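Local coordinates for sensor-type histidine kinase PrrB (PDB 1YSR), which uses ATP to phosphorylate a protein histidine as the sensor kinase of the PrrB/PrrA two-component system, represented here by its C-terminal ATP-binding domain, at residues L118-Q121 with Q122-H126; L13-R16 with A17-A21. All blocks are in the same frame, centred on the assembly; numbering follows the deposited sequence.

Contact 1: L118-Q121 with Q122-H126; sequences LVAQ and QAQLH
The last turns of helix 117-125 bring Leu118, Val119, Ala120 and Gln121 against the residues four places on, before the chain leaves helical geometry at His126. Four successive main-chain bonds hold the turns together; Gln122 N donates to Leu118 O in the straightest of them (170° at the hydrogen). The side chains mostly rest on carbonyl oxygens of the preceding turn. Leu125 CG lies 3.4 Å from Gln121 O, brought back there because CG stands beside the backbone N (chi1 -77°), while Gln122 CG comes within 3.5 Å of Leu118 O. Gln124 bends at chi2 and lays a face of its amide over Ala120 O. Its CD is 3.1 Å and its OE1 2.9 Å from Ala120 O, and no hydrogen bond forms between the two groups. Gln121 and Gln122 run side by side, yet their amides are not hydrogen-bonded.

The helix end is closed by His126. Its ND1 donates to Gln122 O at 2.7 Å, with the oxygen lying in the ring plane, and His126 N reaches the same oxygen at 3.1 Å from the opposite face of the carbonyl plane. On the far side of the ring NE2 is hydrogen-bonded to Leu43 N, a pattern consistent with a neutral imidazole carrying its proton on ND1. Val119 and Ala123 face Ala130 of strand 129-134, and Gln122 packs on Ala50 of helix 44-61. This is the C-terminal end of a helix laid on the mixed sheet, as in the alpha/beta sandwich of the GHKL ATPases.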
ATOM      1  N   LEU A 118      10.068 -14.844   4.850  1.00 36.09           N
ATOM      2  CA  LEU A 118       8.976 -13.834   4.914  1.00 37.15           C
ATOM      3  C   LEU A 118       8.424 -13.595   3.545  1.00 35.47           C
ATOM      4  O   LEU A 118       7.209 -13.529   3.347  1.00 36.61           O
ATOM      5  CB  LEU A 118       9.426 -12.496   5.510  1.00 36.89           C
ATOM      6  CG  LEU A 118       9.438 -12.237   7.025  1.00 44.24           C
ATOM      7  CD1 LEU A 118       9.856 -10.773   7.300  1.00 38.01           C
ATOM      8  CD2 LEU A 118       8.088 -12.562   7.650  1.00 45.81           C
ATOM      9  N   VAL A 119       9.324 -13.491   2.581  1.00 34.06           N
ATOM     10  CA  VAL A 119       8.954 -13.330   1.209  1.00 33.21           C
ATOM     11  C   VAL A 119       8.114 -14.504   0.731  1.00 33.50           C
ATOM     12  O   VAL A 119       7.039 -14.331   0.166  1.00 31.60           O
ATOM     13  CB  VAL A 119      10.201 -13.143   0.330  1.00 31.21           C
ATOM     14  CG1 VAL A 119       9.804 -12.970  -1.096  1.00 28.36           C
ATOM     15  CG2 VAL A 119      11.004 -11.929   0.790  1.00 32.59           C
ATOM     16  N   ALA A 120       8.597 -15.743   0.935  1.00 32.88           N
ATOM     17  CA  ALA A 120       7.809 -16.895   0.535  1.00 31.57           C
ATOM     18  C   ALA A 120       6.428 -16.944   1.178  1.00 32.51           C
ATOM     19  O   ALA A 120       5.434 -17.269   0.525  1.00 33.20           O
ATOM     20  CB  ALA A 120       8.602 -18.209   0.823  1.00 34.23           C
ATOM     21  N   GLN A 121       6.372 -16.609   2.459  1.00 30.64           N
ATOM     22  CA  GLN A 121       5.120 -16.599   3.196  1.00 33.30           C
ATOM     23  C   GLN A 121       4.103 -15.639   2.541  1.00 32.01           C
ATOM     24  O   GLN A 121       2.940 -15.964   2.346  1.00 31.48           O
ATOM     25  CB  GLN A 121       5.394 -16.157   4.623  1.00 34.20           C
ATOM     26  CG  GLN A 121       4.259 -16.366   5.619  1.00 41.05           C
ATOM     27  CD  GLN A 121       4.375 -15.417   6.806  1.00 52.93           C
ATOM     28  OE1 GLN A 121       3.394 -14.785   7.197  1.00 68.36           O
ATOM     29  NE2 GLN A 121       5.571 -15.295   7.365  1.00 49.94           N
ATOM     30  N   GLN A 122       4.554 -14.429   2.271  1.00 31.74           N
ATOM     31  CA  GLN A 122       3.677 -13.445   1.580  1.00 31.37           C
ATOM     32  C   GLN A 122       3.245 -13.888   0.176  1.00 32.97           C
ATOM     33  O   GLN A 122       2.063 -13.746  -0.224  1.00 33.82           O
ATOM     34  CB  GLN A 122       4.347 -12.059   1.629  1.00 29.97           C
ATOM     35  CG  GLN A 122       4.416 -11.490   3.012  1.00 34.31           C
ATOM     36  CD  GLN A 122       2.999 -11.291   3.563  1.00 37.86           C
ATOM     37  OE1 GLN A 122       2.074 -10.936   2.822  1.00 40.88           O
ATOM     38  NE2 GLN A 122       2.828 -11.583   4.827  1.00 34.41           N
ATOM     39  N   ALA A 123       4.165 -14.470  -0.599  1.00 33.48           N
ATOM     40  CA  ALA A 123       3.841 -14.965  -1.905  1.00 36.00           C
ATOM     41  C   ALA A 123       2.720 -16.016  -1.822  1.00 38.24           C
ATOM     42  O   ALA A 123       1.753 -15.982  -2.601  1.00 38.72           O
ATOM     43  CB  ALA A 123       5.070 -15.506  -2.582  1.00 36.57           C
ATOM     44  N   GLN A 124       2.844 -16.922  -0.859  1.00 37.72           N
ATOM     45  CA  GLN A 124       1.872 -17.991  -0.680  1.00 39.77           C
ATOM     46  C   GLN A 124       0.496 -17.444  -0.258  1.00 38.03           C
ATOM     47  O   GLN A 124      -0.517 -17.859  -0.817  1.00 38.60           O
ATOM     48  CB  GLN A 124       2.389 -19.064   0.282  1.00 39.84           C
ATOM     49  CG  GLN A 124       3.131 -20.248  -0.437  1.00 48.17           C
ATOM     50  CD  GLN A 124       4.672 -20.094  -0.550  1.00 63.93           C
ATOM     51  OE1 GLN A 124       5.175 -19.431  -1.464  1.00 69.34           O
ATOM     52  NE2 GLN A 124       5.416 -20.750   0.353  1.00 61.61           N
ATOM     53  N   LEU A 125       0.490 -16.454   0.633  1.00 36.24           N
ATOM     54  CA  LEU A 125      -0.754 -15.780   1.077  1.00 36.10           C
ATOM     55  C   LEU A 125      -1.475 -15.146  -0.084  1.00 36.23           C
ATOM     56  O   LEU A 125      -2.696 -15.009  -0.062  1.00 38.17           O
ATOM     57  CB  LEU A 125      -0.464 -14.721   2.156  1.00 34.46           C
ATOM     58  CG  LEU A 125      -0.187 -15.233   3.563  1.00 40.73           C
ATOM     59  CD1 LEU A 125       0.227 -14.068   4.468  1.00 46.17           C
ATOM     60  CD2 LEU A 125      -1.416 -15.914   4.187  1.00 46.57           C
ATOM     61  N   HIS A 126      -0.731 -14.791  -1.138  1.00 36.61           N
ATOM     62  CA  HIS A 126      -1.332 -14.199  -2.354  1.00 35.19           C
ATOM     63  C   HIS A 126      -1.568 -15.243  -3.451  1.00 35.36           C
ATOM     64  O   HIS A 126      -1.887 -14.889  -4.573  1.00 35.19           O
ATOM     65  CB  HIS A 126      -0.492 -13.011  -2.876  1.00 31.63           C
ATOM     66  CG  HIS A 126      -0.498 -11.834  -1.960  1.00 31.57           C
ATOM     67  ND1 HIS A 126       0.287 -11.755  -0.840  1.00 29.36           N
ATOM     68  CD2 HIS A 126      -1.253 -10.707  -1.965  1.00 33.19           C
ATOM     69  CE1 HIS A 126       0.037 -10.627  -0.199  1.00 33.37           C
ATOM     70  NE2 HIS A 126      -0.900  -9.971  -0.870  1.00 33.72           N
TER

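Contact 2: L13-R16 with A17-A21; sequences LLDR and AAHDA
The carboxylate of Asp15 and the imidazole of His19 meet at an angle, their planes 52° apart, with OD1 as the touching branch, 3.1 Å from NE2 of the ring. OD2 is turned away, 4.2 Å from NE2. Arg16 N sits at the edge of the His19 ring, near its plane. The third flat group, the guanidinium of Arg16, has Leu13 CA 3.5 Å above one face, off-centre, near the edge of the group.

Asp15 can reach the ring because its CG lies opposite the backbone N (chi1 -160°), which swings the carboxylate toward the following turn, where His19 leans back to meet it. The ring is modelled too close to Asp15 O, so the exact position of that oxygen, and of the main-chain bond it takes from His19 N, is less certain. Arg16 bends at chi3 and turns back along the helix to a salt bridge between NH1 and Asp12. Arg16 does not pair with Asp20: Arg16 NE is 6.1 Å from Asp20 OD2, and the latter forms a salt bridge with Arg48 of helix 44-61, besides a weak bond to Thr37 N of the second subunit. What joins Arg16 and Asp20 is the backbone, Asp20 N donating to Arg16 O at 2.9 Å and 170°.

Next to Asp20, on the side turned to helix 44-61, Ala17 tucks CB 3.3 Å from Leu13 O, and its small side chain meets Arg48 and Val51; Leu14 also packs on Val51. Leucines and alanines of helix 10-24 thus pack inward, while the charged Asp20 ties the border of that face to helix 44-61 through Arg48. The two charges of the contact are met separately, Arg16 by Asp12 and Asp20 by Arg48.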
ATOM      1  N   LEU A  13       3.887   0.861  -4.885  1.00 27.36           N
ATOM      2  CA  LEU A  13       4.486   0.219  -3.722  1.00 26.67           C
ATOM      3  C   LEU A  13       6.010   0.098  -3.909  1.00 27.38           C
ATOM      4  O   LEU A  13       6.788   0.410  -3.010  1.00 28.06           O
ATOM      5  CB  LEU A  13       3.837  -1.183  -3.518  1.00 23.98           C
ATOM      6  CG  LEU A  13       4.212  -1.905  -2.189  1.00 27.74           C
ATOM      7  CD1 LEU A  13       3.081  -2.864  -1.810  1.00 28.02           C
ATOM      8  CD2 LEU A  13       5.458  -2.762  -2.436  1.00 28.59           C
ATOM      9  N   LEU A  14       6.416  -0.419  -5.048  1.00 27.20           N
ATOM     10  CA  LEU A  14       7.863  -0.538  -5.358  1.00 29.08           C
ATOM     11  C   LEU A  14       8.573   0.828  -5.346  1.00 28.78           C
ATOM     12  O   LEU A  14       9.704   0.958  -4.864  1.00 27.60           O
ATOM     13  CB  LEU A  14       8.070  -1.277  -6.685  1.00 28.58           C
ATOM     14  CG  LEU A  14       7.619  -2.767  -6.716  1.00 30.10           C
ATOM     15  CD1 LEU A  14       7.813  -3.412  -8.122  1.00 28.14           C
ATOM     16  CD2 LEU A  14       8.384  -3.580  -5.686  1.00 25.73           C
ATOM     17  N   ASP A  15       7.927   1.816  -5.956  1.00 30.80           N
ATOM     18  CA  ASP A  15       8.499   3.179  -6.071  1.00 31.60           C
ATOM     19  C   ASP A  15       8.734   3.695  -4.653  1.00 31.27           C
ATOM     20  O   ASP A  15       9.803   4.177  -4.364  1.00 29.67           O
ATOM     21  CB  ASP A  15       7.586   4.097  -6.866  1.00 33.33           C
ATOM     22  CG  ASP A  15       8.317   5.338  -7.437  1.00 40.37           C
ATOM     23  OD1 ASP A  15       9.577   5.392  -7.437  1.00 37.95           O
ATOM     24  OD2 ASP A  15       7.591   6.229  -7.902  1.00 47.06           O
ATOM     25  N   ARG A  16       7.745   3.561  -3.759  1.00 30.72           N
ATOM     26  CA  ARG A  16       7.925   4.008  -2.374  1.00 31.89           C
ATOM     27  C   ARG A  16       8.937   3.185  -1.652  1.00 31.52           C
ATOM     28  O   ARG A  16       9.690   3.708  -0.857  1.00 30.21           O
ATOM     29  CB  ARG A  16       6.632   4.000  -1.521  1.00 32.52           C
ATOM     30  CG  ARG A  16       5.451   4.802  -2.083  1.00 37.48           C
ATOM     31  CD  ARG A  16       4.214   4.709  -1.113  1.00 37.98           C
ATOM     32  NE  ARG A  16       3.804   3.347  -0.715  1.00 54.69           N
ATOM     33  CZ  ARG A  16       2.852   2.600  -1.303  1.00 57.67           C
ATOM     34  NH1 ARG A  16       2.175   3.029  -2.356  1.00 57.31           N
ATOM     35  NH2 ARG A  16       2.579   1.391  -0.827  1.00 64.43           N
ATOM     36  N   ALA A  17       8.926   1.861  -1.872  1.00 29.28           N
ATOM     37  CA  ALA A  17       9.889   1.028  -1.198  1.00 27.42           C
ATOM     38  C   ALA A  17      11.311   1.479  -1.542  1.00 26.44           C
ATOM     39  O   ALA A  17      12.197   1.465  -0.687  1.00 27.16           O
ATOM     40  CB  ALA A  17       9.687  -0.434  -1.616  1.00 27.18           C
ATOM     41  N   ALA A  18      11.519   1.793  -2.807  1.00 27.93           N
ATOM     42  CA  ALA A  18      12.900   2.103  -3.251  1.00 29.17           C
ATOM     43  C   ALA A  18      13.285   3.455  -2.624  1.00 30.56           C
ATOM     44  O   ALA A  18      14.377   3.626  -2.123  1.00 32.99           O
ATOM     45  CB  ALA A  18      12.952   2.175  -4.734  1.00 29.29           C
ATOM     46  N   HIS A  19      12.345   4.402  -2.605  1.00 33.52           N
ATOM     47  CA  HIS A  19      12.618   5.737  -2.046  1.00 35.34           C
ATOM     48  C   HIS A  19      12.949   5.645  -0.575  1.00 35.27           C
ATOM     49  O   HIS A  19      13.912   6.267  -0.101  1.00 35.57           O
ATOM     50  CB  HIS A  19      11.440   6.685  -2.306  1.00 36.42           C
ATOM     51  CG  HIS A  19      11.372   7.178  -3.723  1.00 43.94           C
ATOM     52  ND1 HIS A  19      12.292   8.074  -4.242  1.00 53.58           N
ATOM     53  CD2 HIS A  19      10.509   6.903  -4.733  1.00 50.35           C
ATOM     54  CE1 HIS A  19      11.995   8.323  -5.508  1.00 50.96           C
ATOM     55  NE2 HIS A  19      10.911   7.636  -5.827  1.00 57.50           N
ATOM     56  N   ASP A  20      12.151   4.874   0.169  1.00 34.75           N
ATOM     57  CA  ASP A  20      12.390   4.683   1.587  1.00 34.75           C
ATOM     58  C   ASP A  20      13.675   3.938   1.856  1.00 35.32           C
ATOM     59  O   ASP A  20      14.370   4.285   2.801  1.00 36.64           O
ATOM     60  CB  ASP A  20      11.250   3.933   2.281  1.00 32.46           C
ATOM     61  CG  ASP A  20       9.935   4.714   2.296  1.00 37.83           C
ATOM     62  OD1 ASP A  20       9.923   5.905   1.966  1.00 35.60           O
ATOM     63  OD2 ASP A  20       8.880   4.103   2.631  1.00 39.56           O
ATOM     64  N   ALA A  21      13.971   2.883   1.072  1.00 34.56           N
ATOM     65  CA  ALA A  21      15.212   2.122   1.248  1.00 34.01           C
ATOM     66  C   ALA A  21      16.463   2.996   1.057  1.00 35.55           C
ATOM     67  O   ALA A  21      17.436   2.861   1.795  1.00 34.72           O
ATOM     68  CB  ALA A  21      15.270   0.910   0.354  1.00 33.97           C
TER

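Both contacts are partly buried, short-range contacts within single helices, and neither touches the other: their centres are 19 Å apart and their nearest atoms about 8 Å. Helix 44-61 is the element they share, since side chains from each pack on it. They meet different strands, however, contact 1 lying on 129-134 and 140-147 and contact 2 on 29-32 and 66-74, so the two helices pack toward opposite edges of the sheet. Contact 1 has no charged pair: main-chain bonds and uncharged side chains make it, and a buried histidine binds its last turn. Contact 2, in mid-helix, has Asp20 and Arg16 at the margin, each in a salt bridge, and an exposed histidine. Each also borders the second subunit.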